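PDB 3OFT: cytochrome P450 from Novosphingobium aromaticivorans, which belongs to the cytochrome P450 family and holds a heme, protoporphyrin IX with its iron, within a largely helical fold. Local coordinates for residues M366-V377 / T388-A396. Sequence-based numbering, arbitrary orientation.
Sequences MPEFALAPDKAV and TALPLVWRA
Ala-370 and Val-393 form a hydrogen-bonded pair of a short antiparallel ladder, part of the small C-terminal beta sheet of the cytochrome P450 fold, in which strand 369-371, following helix 348-365, runs against the last strand of the chain. Ala-370 N donates to Val-393 O at 3.0 Å, and Val-393 N returns a bond to Ala-370 O. A third bond, from Ala-372 N to Pro-391 O (2.9 Å), extends the ladder; here the donor stands 37° out of the carbonyl plane. Ala-372 follows the last residue of strand 369-371. Past Phe-369, where the direct bonds stop, one water donates to Glu-368 O and accepts from Arg-395 N. The Pro-391 ring fits into the curve of 372-377, its CB against Ala-372 CB and its CG 3.6 Å from Lys-375 CB. Next to it, Leu-371 CD2 meets Leu-390 CD1 at 3.5 Å, the two side chains crossing at about a right angle, while Val-377 lies side by side with Leu-390, its CG2 near Leu-390 CD1. Met-366, bent at chi2 (-72°) and chi3 (-67°), curls back over the indole, its CE in a CH-pi contact 3.5 Å from the centroid of the six-membered ring of Trp-394; its sulfur adds a more distant Met-aromatic contact. Pro-367 CG touches Trp-394 CD1 at 3.7 Å. On the face that carries Phe-369 and Trp-394, the Phe-369 ring packs against helix 221-252 and meets Trp-362 edge-to-face. The other edge of the last strand pairs with strand 133-135, and the indole NE1 of Trp-394 is hydrogen-bonded to Arg-129 O, which helps fix the ring's rotation.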
# COMPACT_ATOMS: atom_id res chain seq x y z
N MET A 366 15.26 -1.52 20.33
CA MET A 366 14.74 -0.35 21.06
C MET A 366 14.30 -0.73 22.47
O MET A 366 13.79 -1.86 22.69
CB MET A 366 13.56 0.31 20.30
CG MET A 366 13.95 0.86 18.92
SD MET A 366 14.99 2.36 19.01
CE MET A 366 13.76 3.45 19.70
N PRO A 367 14.48 0.19 23.42
CA PRO A 367 13.85 -0.05 24.72
C PRO A 367 12.36 0.14 24.61
O PRO A 367 11.85 0.39 23.51
CB PRO A 367 14.42 1.07 25.61
CG PRO A 367 14.79 2.15 24.69
CD PRO A 367 15.24 1.46 23.38
N GLU A 368 11.66 0.09 25.73
CA GLU A 368 10.23 0.30 25.73
C GLU A 368 9.97 1.72 25.24
O GLU A 368 10.72 2.65 25.60
CB GLU A 368 9.63 0.08 27.12
CG GLU A 368 8.12 0.18 27.12
CD GLU A 368 7.45 -0.34 28.40
OE1 GLU A 368 6.21 -0.31 28.43
OE2 GLU A 368 8.15 -0.77 29.36
N PHE A 369 8.95 1.88 24.41
CA PHE A 369 8.65 3.20 23.85
C PHE A 369 7.17 3.54 23.98
O PHE A 369 6.33 2.64 24.18
CB PHE A 369 9.17 3.35 22.38
CG PHE A 369 8.57 2.37 21.43
CD1 PHE A 369 7.44 2.70 20.67
CD2 PHE A 369 9.08 1.08 21.32
CE1 PHE A 369 6.85 1.78 19.79
CE2 PHE A 369 8.47 0.12 20.44
CZ PHE A 369 7.37 0.50 19.67
N ALA A 370 6.83 4.83 23.86
CA ALA A 370 5.46 5.30 24.07
C ALA A 370 5.19 6.53 23.23
O ALA A 370 6.13 7.15 22.69
CB ALA A 370 5.23 5.65 25.58
N LEU A 371 3.92 6.92 23.16
CA LEU A 371 3.63 8.20 22.52
C LEU A 371 4.16 9.36 23.40
O LEU A 371 4.21 9.23 24.63
CB LEU A 371 2.13 8.36 22.30
CG LEU A 371 1.49 7.40 21.29
CD1 LEU A 371 -0.01 7.63 21.39
CD2 LEU A 371 1.97 7.59 19.86
N ALA A 372 4.55 10.45 22.77
CA ALA A 372 4.95 11.67 23.50
C ALA A 372 3.78 12.21 24.32
O ALA A 372 2.62 12.11 23.90
CB ALA A 372 5.44 12.74 22.55
N PRO A 373 4.07 12.81 25.49
CA PRO A 373 2.94 13.27 26.30
C PRO A 373 2.15 14.46 25.74
O PRO A 373 0.95 14.54 25.99
CB PRO A 373 3.59 13.66 27.64
CG PRO A 373 4.98 14.08 27.26
CD PRO A 373 5.37 13.14 26.11
N ASP A 374 2.78 15.38 25.01
CA ASP A 374 2.07 16.61 24.59
C ASP A 374 1.92 16.84 23.08
O ASP A 374 1.61 17.96 22.64
CB ASP A 374 2.69 17.86 25.24
CG ASP A 374 4.03 18.25 24.60
OD1 ASP A 374 4.09 19.29 23.87
OD2 ASP A 374 5.02 17.51 24.81
N LYS A 375 2.14 15.80 22.27
CA LYS A 375 1.99 15.93 20.83
C LYS A 375 0.96 14.91 20.36
O LYS A 375 0.85 13.84 20.94
CB LYS A 375 3.32 15.75 20.12
CG LYS A 375 4.43 16.66 20.61
CD LYS A 375 5.55 16.73 19.59
CE LYS A 375 6.84 17.20 20.24
NZ LYS A 375 7.77 16.07 20.47
N ALA A 376 0.21 15.23 19.32
CA ALA A 376 -0.88 14.34 18.90
C ALA A 376 -0.46 13.43 17.75
O ALA A 376 0.41 13.78 16.95
CB ALA A 376 -2.09 15.17 18.47
N VAL A 377 -1.15 12.29 17.65
CA VAL A 377 -1.09 11.42 16.49
C VAL A 377 -2.12 11.95 15.48
O VAL A 377 -3.30 12.12 15.84
CB VAL A 377 -1.49 9.98 16.87
CG1 VAL A 377 -1.67 9.08 15.59
CG2 VAL A 377 -0.46 9.37 17.84
N THR A 388 0.26 10.91 9.66
CA THR A 388 1.08 12.04 9.21
C THR A 388 2.00 12.52 10.34
O THR A 388 3.01 13.17 10.06
CB THR A 388 0.19 13.20 8.73
OG1 THR A 388 -0.78 13.51 9.73
CG2 THR A 388 -0.53 12.78 7.45
N ALA A 389 1.64 12.26 11.59
CA ALA A 389 2.63 12.42 12.69
C ALA A 389 2.46 11.34 13.74
O ALA A 389 1.33 10.95 14.12
CB ALA A 389 2.58 13.83 13.34
N LEU A 390 3.60 10.84 14.16
CA LEU A 390 3.67 9.83 15.18
C LEU A 390 4.85 10.08 16.12
O LEU A 390 5.92 9.56 15.92
CB LEU A 390 3.75 8.43 14.51
CG LEU A 390 3.83 7.20 15.39
CD1 LEU A 390 2.71 7.19 16.46
CD2 LEU A 390 3.78 5.94 14.49
N PRO A 391 4.64 10.92 17.14
CA PRO A 391 5.73 11.32 18.02
C PRO A 391 5.95 10.27 19.12
O PRO A 391 5.06 10.06 19.97
CB PRO A 391 5.23 12.64 18.61
CG PRO A 391 3.72 12.47 18.69
CD PRO A 391 3.36 11.62 17.45
N LEU A 392 7.13 9.64 19.10
CA LEU A 392 7.50 8.61 20.06
C LEU A 392 8.55 9.13 21.02
O LEU A 392 9.29 10.03 20.66
CB LEU A 392 8.08 7.40 19.31
CG LEU A 392 7.11 6.78 18.28
CD1 LEU A 392 7.76 5.57 17.62
CD2 LEU A 392 5.79 6.41 18.94
N VAL A 393 8.63 8.52 22.21
CA VAL A 393 9.62 8.83 23.22
C VAL A 393 10.05 7.51 23.88
O VAL A 393 9.28 6.52 23.90
CB VAL A 393 9.08 9.84 24.30
CG1 VAL A 393 8.74 11.17 23.68
CG2 VAL A 393 7.83 9.27 25.06
N TRP A 394 11.29 7.49 24.35
CA TRP A 394 11.86 6.36 25.05
C TRP A 394 13.07 6.81 25.86
O TRP A 394 13.61 7.91 25.65
CB TRP A 394 12.22 5.21 24.08
CG TRP A 394 13.24 5.61 23.08
CD1 TRP A 394 14.60 5.50 23.21
CD2 TRP A 394 13.00 6.19 21.78
NE1 TRP A 394 15.23 6.00 22.07
CE2 TRP A 394 14.27 6.43 21.19
CE3 TRP A 394 11.84 6.56 21.08
CZ2 TRP A 394 14.42 7.00 19.92
CZ3 TRP A 394 11.99 7.14 19.80
CH2 TRP A 394 13.27 7.35 19.24
N ARG A 395 13.51 5.98 26.80
CA ARG A 395 14.68 6.31 27.60
C ARG A 395 15.88 5.78 26.84
O ARG A 395 16.00 4.59 26.65
CB ARG A 395 14.60 5.61 28.96
CG ARG A 395 13.53 6.12 29.87
CD ARG A 395 13.69 5.40 31.22
NE ARG A 395 12.57 5.66 32.13
CZ ARG A 395 12.60 6.56 33.10
NH1 ARG A 395 13.69 7.31 33.28
NH2 ARG A 395 11.53 6.73 33.88
N ALA A 396 16.76 6.66 26.40
CA ALA A 396 17.90 6.20 25.58
C ALA A 396 19.08 5.73 26.44
O ALA A 396 18.94 5.62 27.69
CB ALA A 396 18.33 7.29 24.58
O HOH W 1 12.32 3.51 27.60